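Local coordinates for aldehyde dehydrogenase (Staphylococcus aureus, PDB 6K10), which catalyses the NAD-dependent oxidation of 4,4'-diaponeurosporen-4-al to 4,4'-diaponeurosporenoic acid, a step in making the carotenoid virulence pigment staphyloxanthin, at residues A[315-320]-A[324-329]; A[119-124]-A[343-348]; A[231-236]-A[275-280]. The protein carries 1 engineered substitution. All blocks are in the same frame, centred on the assembly; numbering follows the deposited sequence.

Contact 2, the longest span of chain, brings loop 119-124, after strand 104-118, up to loop 343-348, beside the predicted active site. Contacts 3 and 1 are nested, in that order, inside it. Contact 1 is a hairpin in the sheet that holds strands 256-260 and 348-354; contact 3 joins helices 232-244 and 264-279. Centres of contacts 1 and 2 are about 16 Å apart, bridged by a probable hydrogen bond, Thr328 N to Pro347 O (2.9 Å); that of contact 3 is about 17 Å from the first, where Leu275 packs on Pro327, and about 22 Å from the second. Strand 324-330 pairs in parallel with 348-354, which directly follows loop 343-348, so one sheet ties hairpin to active-site loop.

Contact 1. Residues A[315-320]-A[324-329]; sequences GGHSDE and YIEPTL
Two N-H groups of His317 converge on one carboxylate oxygen of Glu326. His317 ND1 reaches Glu326 OE2 at 2.8 Å with the oxygen lying in the imidazole plane; ND1 approaches on the syn side, 23° out of the carboxylate plane. The backbone N of His317 takes the anti lone pair of the same Glu326 OE2 at 3.1 Å. Glu326 gets there as a fully extended chain, its CG anti to the backbone N (chi1 -172°), so that it runs alongside the histidine and points the same way; the double grip should fix how the imidazole is turned. Gly315 has no room for a side chain, which would collide with Pro327 O, and its CA makes a CA-H...O contact with that Pro327 O (3.4 Å).

Next along, the Thr328 hydroxyl links Gly316 N across the contact to Glu326 O in its own strand; the bond from Gly316 N to Thr328 OG1 (2.9 Å) is bent, at 131°. Glu326 N bonds to His317 O (2.9 Å), a nearly straight bond, and lies above one face of the Tyr324 ring, toward its rim. Asp319 and Tyr324 form a hydrogen-bonded antiparallel pair, Ser318 and Ile325 a non-hydrogen-bonded one. The Asp319 carboxylate turns off to Gln284.

In the fold this is a beta hairpin. Ser318 and Ile325 face Tyr298 of helix 295-307, Tyr324 packs on Ile283 and Arg291, and strand 324-330 runs on between strands 312-314 and 348-354.

Contact 2. Residues A[119-124]-A[343-348]; sequences APFNYP and EIFGPI
Phe345 turns its ring toward Phe121 and Asn122 with a first torsion that is not staggered (chi1 -134°), on a backbone in the left-handed region with positive phi. On the other loop, Phe121 and Asn122 both place CG between the backbone N and the carbonyl carbon, which sends both side chains out from the turn toward that ring.

Phe121 offers the end of its ring. Phe121 CZ is 3.6 Å from Phe345 CE2 and 3.8 Å from Phe345 CD2, and Phe121 CZ lies near the plane of the Phe345 ring, at the edge. Phe345 CE2 meets the Phe121 ring obliquely, the planes being 75° apart, and neither ring lies flat on its partner. The centroids are 5.8 Å apart. As whole side chains, the two slide past each other in opposite directions.

Asn122 crosses Phe345 at about a right angle. Asn122 ND2 stands 3.4 Å from Phe345 CZ, while Asn122 CB rests 3.8 Å from Phe345 CE2; this is van der Waals contact, with no hydrogen bond between the loops. The amide has its polar partner in the carbonyl of Gln249, to which ND2 donates. Phe121 in turn is backed by His297 and Val293.

The side chain of Phe345 is about 4 Å from that of Ser251, the engineered residue at a predicted active-site position, and Asn122 is about 9 Å from Glu217, the other. The sequences Pro-Phe-Asn-Tyr-Pro and Glu-Ile-Phe-Gly-Pro match family motifs of aldehyde dehydrogenases. In relatives the motif asparagine contributes its amide to the oxyanion hole, and the placing of Asn122 is consistent with that; the contact probably forms part of the wall of the active-site pocket.

Contact 3. Residues A[231-236]-A[275-280]; sequences NIKVAS and LREFYG
Lys233 NZ is the polar atom to look at first, since three oxygens surround it. Across the contact Glu277 OE1 accepts at 3.0 Å in a salt bridge; on its own helix Glu237 OE2 forms a second one, and Thr274 OG1 adds a hydrogen bond. The ammonium meets Glu277 OE1 on the syn side, 23° out of the carboxylate plane, and Glu277 OE2 stays 3.8 Å from Lys233 NZ. With two carboxylates close by, the lysine is probably held in its charged form.

The two side chains come at each other from opposite directions. Lys233 leaves its helix with CG anti to the backbone N and then bends at chi2 (54°) and again at chi4, which swings the amino end over to the neighbouring helix. Glu277 instead runs straight out beyond CG, its CB already pointing toward the lysine. Only the ends of the chains meet, and Glu277 is exposed at the surface.

Helix 232-244 is the connection of a beta-alpha-beta crossover, joining strands 223-226 and 256-260, which run parallel side by side; helix 264-279 follows strand 256-260. At the start of the first helix Asn231 is the N-cap, with OD1 accepting Val234 N at 3.2 Å from above the amide plane. At the end of the second, Gly280 turns out of the helix with positive phi, and Arg276 NH2 reaches forward to Gly280 O at 3.0 Å, on a lone pair in the carbonyl plane.

Deeper in, Ser236 OG gives a 2.8 Å bond to Lys233 O and also meets Thr274, while Leu275 and Phe278 pack on Cys240. Asn231 touches Thr442 of the second subunit and Phe278 touches Pro451 of that same neighbouring chain.

Contact 1. Residues A[315-320]-A[324-329]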
loop_
_atom_site.group_PDB
_atom_site.type_symbol
_atom_site.label_atom_id
_atom_site.label_comp_id
_atom_site.label_asym_id
_atom_site.label_seq_id
_atom_site.Cartn_x
_atom_site.Cartn_y
_atom_site.Cartn_z
ATOM N N GLY A 315 6.820 -38.951 17.344
ATOM C CA GLY A 315 7.407 -37.960 18.225
ATOM C C GLY A 315 6.668 -37.749 19.530
ATOM O O GLY A 315 6.271 -38.712 20.192
ATOM N N GLY A 316 6.491 -36.486 19.915
ATOM C CA GLY A 316 5.781 -36.144 21.128
ATOM C C GLY A 316 6.642 -35.974 22.360
ATOM O O GLY A 316 6.110 -35.624 23.421
ATOM N N HIS A 317 7.947 -36.208 22.262
ATOM C CA HIS A 317 8.813 -36.044 23.417
ATOM C C HIS A 317 9.167 -34.575 23.618
ATOM O O HIS A 317 9.120 -33.761 22.691
ATOM C CB HIS A 317 10.087 -36.877 23.266
ATOM C CG HIS A 317 9.855 -38.352 23.369
ATOM N ND1 HIS A 317 9.638 -39.151 22.267
ATOM C CD2 HIS A 317 9.797 -39.171 24.446
ATOM C CE1 HIS A 317 9.460 -40.400 22.660
ATOM N NE2 HIS A 317 9.552 -40.439 23.977
ATOM N N SER A 318 9.522 -34.241 24.855
ATOM C CA SER A 318 9.865 -32.873 25.206
ATOM C C SER A 318 10.874 -32.889 26.342
ATOM O O SER A 318 11.004 -33.874 27.073
ATOM C CB SER A 318 8.624 -32.065 25.601
ATOM O OG SER A 318 7.924 -32.700 26.657
ATOM N N ASP A 319 11.600 -31.781 26.472
ATOM C CA ASP A 319 12.528 -31.597 27.585
ATOM C C ASP A 319 12.509 -30.120 27.950
ATOM O O ASP A 319 12.996 -29.281 27.186
ATOM C CB ASP A 319 13.936 -32.065 27.226
ATOM C CG ASP A 319 14.873 -32.075 28.425
ATOM O OD1 ASP A 319 14.465 -31.611 29.511
ATOM O OD2 ASP A 319 16.016 -32.554 28.285
ATOM N N GLU A 320 11.946 -29.816 29.119
ATOM C CA GLU A 320 11.806 -28.430 29.556
ATOM C C GLU A 320 13.163 -27.762 29.747
ATOM O O GLU A 320 13.322 -26.572 29.453
ATOM C CB GLU A 320 10.996 -28.394 30.851
ATOM C CG GLU A 320 10.525 -27.025 31.291
ATOM C CD GLU A 320 9.591 -27.118 32.483
ATOM O OE1 GLU A 320 8.563 -26.410 32.499
ATOM O OE2 GLU A 320 9.881 -27.914 33.401
ATOM N N TYR A 324 13.039 -28.023 24.597
ATOM C CA TYR A 324 13.068 -28.925 23.456
ATOM C C TYR A 324 11.701 -29.555 23.244
ATOM O O TYR A 324 11.062 -30.006 24.200
ATOM C CB TYR A 324 14.112 -30.022 23.666
ATOM C CG TYR A 324 13.973 -31.189 22.716
ATOM C CD1 TYR A 324 14.347 -31.075 21.384
ATOM C CD2 TYR A 324 13.467 -32.407 23.154
ATOM C CE1 TYR A 324 14.222 -32.141 20.514
ATOM C CE2 TYR A 324 13.339 -33.479 22.291
ATOM C CZ TYR A 324 13.718 -33.339 20.971
ATOM O OH TYR A 324 13.595 -34.401 20.102
ATOM N N ILE A 325 11.261 -29.591 21.990
ATOM C CA ILE A 325 10.062 -30.319 21.597
ATOM C C ILE A 325 10.380 -31.095 20.329
ATOM O O ILE A 325 10.803 -30.508 19.325
ATOM C CB ILE A 325 8.855 -29.394 21.389
ATOM C CG1 ILE A 325 8.495 -28.725 22.714
ATOM C CG2 ILE A 325 7.670 -30.182 20.849
ATOM C CD1 ILE A 325 7.250 -27.921 22.667
ATOM N N GLU A 326 10.186 -32.407 20.383
ATOM C CA GLU A 326 10.486 -33.279 19.262
ATOM C C GLU A 326 9.521 -33.020 18.106
ATOM O O GLU A 326 8.359 -32.670 18.325
ATOM C CB GLU A 326 10.385 -34.736 19.710
ATOM C CG GLU A 326 10.856 -35.764 18.704
ATOM C CD GLU A 326 10.632 -37.184 19.188
ATOM O OE1 GLU A 326 11.252 -38.109 18.626
ATOM O OE2 GLU A 326 9.834 -37.374 20.129
ATOM N N PRO A 327 9.984 -33.164 16.862
ATOM C CA PRO A 327 9.054 -33.154 15.728
ATOM C C PRO A 327 7.939 -34.163 15.941
ATOM O O PRO A 327 8.184 -35.341 16.208
ATOM C CB PRO A 327 9.947 -33.531 14.544
ATOM C CG PRO A 327 11.271 -32.978 14.913
ATOM C CD PRO A 327 11.388 -33.169 16.412
ATOM N N THR A 328 6.700 -33.692 15.829
ATOM C CA THR A 328 5.536 -34.478 16.209
ATOM C C THR A 328 4.500 -34.448 15.098
ATOM O O THR A 328 4.156 -33.375 14.593
ATOM C CB THR A 328 4.924 -33.948 17.509
ATOM O OG1 THR A 328 5.921 -33.942 18.538
ATOM C CG2 THR A 328 3.755 -34.818 17.943
ATOM N N LEU A 329 4.002 -35.626 14.727
ATOM C CA LEU A 329 2.920 -35.767 13.764
ATOM C C LEU A 329 1.659 -36.220 14.486
ATOM O O LEU A 329 1.721 -37.059 15.391
ATOM C CB LEU A 329 3.280 -36.778 12.670
ATOM C CG LEU A 329 4.599 -36.578 11.921
ATOM C CD1 LEU A 329 4.774 -37.655 10.856
ATOM C CD2 LEU A 329 4.672 -35.194 11.303
#

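Contact 2. Residues A[119-124]-A[343-348]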
loop_
_atom_site.group_PDB
_atom_site.type_symbol
_atom_site.label_atom_id
_atom_site.label_comp_id
_atom_site.label_asym_id
_atom_site.label_seq_id
_atom_site.Cartn_x
_atom_site.Cartn_y
_atom_site.Cartn_z
ATOM N N ALA A 119 10.098 -5.982 15.166
ATOM C CA ALA A 119 10.452 -7.330 14.761
ATOM C C ALA A 119 10.158 -8.338 15.863
ATOM O O ALA A 119 10.365 -8.041 17.041
ATOM C CB ALA A 119 11.930 -7.418 14.383
ATOM N N PRO A 120 9.697 -9.544 15.508
ATOM C CA PRO A 120 9.375 -10.548 16.526
ATOM C C PRO A 120 10.563 -11.436 16.862
ATOM O O PRO A 120 11.693 -11.144 16.460
ATOM C CB PRO A 120 8.247 -11.344 15.867
ATOM C CG PRO A 120 8.631 -11.333 14.419
ATOM C CD PRO A 120 9.335 -10.012 14.159
ATOM N N PHE A 121 10.320 -12.531 17.585
ATOM C CA PHE A 121 11.386 -13.354 18.142
ATOM C C PHE A 121 11.906 -14.436 17.202
ATOM O O PHE A 121 13.012 -14.938 17.433
ATOM C CB PHE A 121 10.908 -14.026 19.442
ATOM C CG PHE A 121 9.923 -15.156 19.217
ATOM C CD1 PHE A 121 10.361 -16.432 18.892
ATOM C CD2 PHE A 121 8.565 -14.950 19.364
ATOM C CE1 PHE A 121 9.469 -17.463 18.685
ATOM C CE2 PHE A 121 7.667 -15.985 19.171
ATOM C CZ PHE A 121 8.121 -17.245 18.834
ATOM N N ASN A 122 11.139 -14.842 16.185
ATOM C CA ASN A 122 11.425 -16.115 15.528
ATOM C C ASN A 122 12.566 -16.028 14.521
ATOM O O ASN A 122 13.384 -16.950 14.441
ATOM C CB ASN A 122 10.153 -16.667 14.873
ATOM C CG ASN A 122 9.553 -15.730 13.843
ATOM O OD1 ASN A 122 9.495 -14.519 14.040
ATOM N ND2 ASN A 122 9.082 -16.298 12.737
ATOM N N TYR A 123 12.640 -14.953 13.740
ATOM C CA TYR A 123 13.828 -14.628 12.955
ATOM C C TYR A 123 14.249 -13.228 13.382
ATOM O O TYR A 123 14.099 -12.254 12.631
ATOM C CB TYR A 123 13.573 -14.727 11.454
ATOM C CG TYR A 123 13.259 -16.139 11.014
ATOM C CD1 TYR A 123 11.978 -16.658 11.150
ATOM C CD2 TYR A 123 14.246 -16.961 10.486
ATOM C CE1 TYR A 123 11.685 -17.948 10.762
ATOM C CE2 TYR A 123 13.961 -18.254 10.091
ATOM C CZ TYR A 123 12.679 -18.743 10.233
ATOM O OH TYR A 123 12.388 -20.031 9.845
ATOM N N PRO A 124 14.784 -13.101 14.600
ATOM C CA PRO A 124 14.879 -11.779 15.237
ATOM C C PRO A 124 15.895 -10.867 14.590
ATOM O O PRO A 124 15.828 -9.649 14.796
ATOM C CB PRO A 124 15.270 -12.118 16.680
ATOM C CG PRO A 124 16.009 -13.416 16.565
ATOM C CD PRO A 124 15.375 -14.168 15.427
ATOM N N GLU A 343 -2.669 -20.743 15.741
ATOM C CA GLU A 343 -1.432 -20.884 14.986
ATOM C C GLU A 343 -0.416 -21.634 15.835
ATOM O O GLU A 343 -0.071 -21.196 16.936
ATOM C CB GLU A 343 -0.895 -19.512 14.578
ATOM C CG GLU A 343 0.414 -19.559 13.790
ATOM C CD GLU A 343 0.786 -18.216 13.181
ATOM O OE1 GLU A 343 0.074 -17.222 13.438
ATOM O OE2 GLU A 343 1.789 -18.155 12.436
ATOM N N ILE A 344 0.048 -22.775 15.329
ATOM C CA ILE A 344 0.870 -23.668 16.141
ATOM C C ILE A 344 2.215 -23.026 16.453
ATOM O O ILE A 344 2.642 -22.980 17.613
ATOM C CB ILE A 344 1.032 -25.024 15.435
ATOM C CG1 ILE A 344 -0.345 -25.646 15.208
ATOM C CG2 ILE A 344 1.923 -25.949 16.244
ATOM C CD1 ILE A 344 -0.322 -26.851 14.327
ATOM N N PHE A 345 2.897 -22.518 15.426
ATOM C CA PHE A 345 4.193 -21.861 15.579
ATOM C C PHE A 345 5.158 -22.750 16.360
ATOM O O PHE A 345 5.840 -22.316 17.291
ATOM C CB PHE A 345 4.035 -20.493 16.246
ATOM C CG PHE A 345 4.816 -19.397 15.580
ATOM C CD1 PHE A 345 4.410 -18.885 14.358
ATOM C CD2 PHE A 345 5.946 -18.869 16.180
ATOM C CE1 PHE A 345 5.124 -17.872 13.742
ATOM C CE2 PHE A 345 6.664 -17.855 15.570
ATOM C CZ PHE A 345 6.253 -17.357 14.349
ATOM N N GLY A 346 5.190 -24.024 15.979
ATOM C CA GLY A 346 6.002 -25.012 16.644
ATOM C C GLY A 346 6.042 -26.310 15.865
ATOM O O GLY A 346 5.388 -26.456 14.828
ATOM N N PRO A 347 6.805 -27.293 16.360
ATOM C CA PRO A 347 7.058 -28.531 15.610
ATOM C C PRO A 347 5.987 -29.602 15.812
ATOM O O PRO A 347 6.293 -30.785 16.006
ATOM C CB PRO A 347 8.410 -28.979 16.153
ATOM C CG PRO A 347 8.368 -28.542 17.588
ATOM C CD PRO A 347 7.544 -27.272 17.636
ATOM N N ILE A 348 4.724 -29.195 15.775
ATOM C CA ILE A 348 3.590 -30.109 15.803
ATOM C C ILE A 348 2.872 -29.988 14.469
ATOM O O ILE A 348 2.491 -28.883 14.063
ATOM C CB ILE A 348 2.637 -29.799 16.971
ATOM C CG1 ILE A 348 3.400 -29.776 18.295
ATOM C CG2 ILE A 348 1.521 -30.826 17.019
ATOM C CD1 ILE A 348 2.543 -29.398 19.485
#

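Contact 3. Residues A[231-236]-A[275-280]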
loop_
_atom_site.group_PDB
_atom_site.type_symbol
_atom_site.label_atom_id
_atom_site.label_comp_id
_atom_site.label_asym_id
_atom_site.label_seq_id
_atom_site.Cartn_x
_atom_site.Cartn_y
_atom_site.Cartn_z
ATOM N N ASN A 231 3.708 -36.694 -5.367
ATOM C CA ASN A 231 4.908 -37.483 -5.097
ATOM C C ASN A 231 5.103 -37.468 -3.588
ATOM O O ASN A 231 5.562 -36.475 -3.021
ATOM C CB ASN A 231 6.112 -36.903 -5.830
ATOM C CG ASN A 231 7.347 -37.778 -5.717
ATOM O OD1 ASN A 231 7.619 -38.367 -4.670
ATOM N ND2 ASN A 231 8.105 -37.867 -6.804
ATOM N N ILE A 232 4.760 -38.578 -2.933
ATOM C CA ILE A 232 4.613 -38.577 -1.479
ATOM C C ILE A 232 5.957 -38.371 -0.790
ATOM O O ILE A 232 6.067 -37.586 0.158
ATOM C CB ILE A 232 3.929 -39.873 -1.011
ATOM C CG1 ILE A 232 2.552 -40.008 -1.662
ATOM C CG2 ILE A 232 3.816 -39.895 0.504
ATOM C CD1 ILE A 232 1.545 -38.980 -1.181
ATOM N N LYS A 233 6.997 -39.077 -1.240
ATOM C CA LYS A 233 8.282 -38.972 -0.554
ATOM C C LYS A 233 8.902 -37.595 -0.745
ATOM O O LYS A 233 9.423 -37.007 0.211
ATOM C CB LYS A 233 9.243 -40.060 -1.029
ATOM C CG LYS A 233 10.514 -40.136 -0.186
ATOM C CD LYS A 233 10.168 -40.288 1.292
ATOM C CE LYS A 233 11.399 -40.537 2.152
ATOM N NZ LYS A 233 12.354 -39.394 2.152
ATOM N N VAL A 234 8.860 -37.064 -1.970
ATOM C CA VAL A 234 9.378 -35.721 -2.214
ATOM C C VAL A 234 8.547 -34.683 -1.467
ATOM O O VAL A 234 9.084 -33.705 -0.935
ATOM C CB VAL A 234 9.422 -35.431 -3.724
ATOM C CG1 VAL A 234 9.921 -34.018 -3.977
ATOM C CG2 VAL A 234 10.310 -36.444 -4.426
ATOM N N ALA A 235 7.228 -34.875 -1.421
ATOM C CA ALA A 235 6.380 -33.976 -0.643
ATOM C C ALA A 235 6.789 -33.980 0.821
ATOM O O ALA A 235 6.915 -32.922 1.447
ATOM C CB ALA A 235 4.912 -34.376 -0.788
ATOM N N SER A 236 7.015 -35.168 1.382
ATOM C CA SER A 236 7.367 -35.261 2.792
ATOM C C SER A 236 8.701 -34.582 3.077
ATOM O O SER A 236 8.888 -33.989 4.145
ATOM C CB SER A 236 7.397 -36.726 3.224
ATOM O OG SER A 236 8.622 -37.340 2.865
ATOM N N LEU A 275 11.977 -37.579 8.638
ATOM C CA LEU A 275 12.447 -37.019 9.901
ATOM C C LEU A 275 13.624 -37.813 10.456
ATOM O O LEU A 275 14.567 -37.234 11.006
ATOM C CB LEU A 275 11.296 -36.972 10.904
ATOM C CG LEU A 275 10.222 -35.938 10.570
ATOM C CD1 LEU A 275 8.980 -36.126 11.429
ATOM C CD2 LEU A 275 10.787 -34.536 10.734
ATOM N N ARG A 276 13.593 -39.140 10.311
ATOM C CA ARG A 276 14.734 -39.951 10.725
ATOM C C ARG A 276 15.949 -39.683 9.843
ATOM O O ARG A 276 17.084 -39.644 10.335
ATOM C CB ARG A 276 14.364 -41.434 10.700
ATOM C CG ARG A 276 13.324 -41.827 11.738
ATOM C CD ARG A 276 13.719 -41.345 13.124
ATOM N NE ARG A 276 12.680 -41.619 14.113
ATOM C CZ ARG A 276 12.652 -41.089 15.331
ATOM N NH1 ARG A 276 11.667 -41.394 16.166
ATOM N NH2 ARG A 276 13.604 -40.250 15.714
ATOM N N GLU A 277 15.732 -39.496 8.538
ATOM C CA GLU A 277 16.831 -39.135 7.647
ATOM C C GLU A 277 17.413 -37.777 8.015
ATOM O O GLU A 277 18.635 -37.586 7.988
ATOM C CB GLU A 277 16.346 -39.128 6.197
ATOM C CG GLU A 277 16.034 -40.500 5.633
ATOM C CD GLU A 277 15.274 -40.428 4.321
ATOM O OE1 GLU A 277 14.743 -39.344 3.999
ATOM O OE2 GLU A 277 15.212 -41.453 3.613
ATOM N N PHE A 278 16.546 -36.820 8.356
ATOM C CA PHE A 278 16.995 -35.477 8.713
ATOM C C PHE A 278 17.775 -35.484 10.018
ATOM O O PHE A 278 18.890 -34.956 10.095
ATOM C CB PHE A 278 15.796 -34.538 8.860
ATOM C CG PHE A 278 15.251 -34.012 7.564
ATOM C CD1 PHE A 278 15.572 -34.599 6.355
ATOM C CD2 PHE A 278 14.392 -32.922 7.569
ATOM C CE1 PHE A 278 15.054 -34.103 5.171
ATOM C CE2 PHE A 278 13.870 -32.424 6.392
ATOM C CZ PHE A 278 14.200 -33.015 5.192
ATOM N N TYR A 279 17.191 -36.070 11.061
ATOM C CA TYR A 279 17.605 -35.806 12.428
ATOM C C TYR A 279 18.040 -37.035 13.213
ATOM O O TYR A 279 18.504 -36.879 14.347
ATOM C CB TYR A 279 16.466 -35.111 13.191
ATOM C CG TYR A 279 15.931 -33.856 12.529
ATOM C CD1 TYR A 279 16.752 -32.761 12.299
ATOM C CD2 TYR A 279 14.593 -33.762 12.153
ATOM C CE1 TYR A 279 16.264 -31.609 11.706
ATOM C CE2 TYR A 279 14.096 -32.615 11.559
ATOM C CZ TYR A 279 14.935 -31.542 11.337
ATOM O OH TYR A 279 14.446 -30.398 10.747
ATOM N N GLY A 280 17.901 -38.239 12.665
ATOM C CA GLY A 280 18.336 -39.430 13.369
ATOM C C GLY A 280 17.282 -39.975 14.317
ATOM O O GLY A 280 16.139 -39.512 14.371
#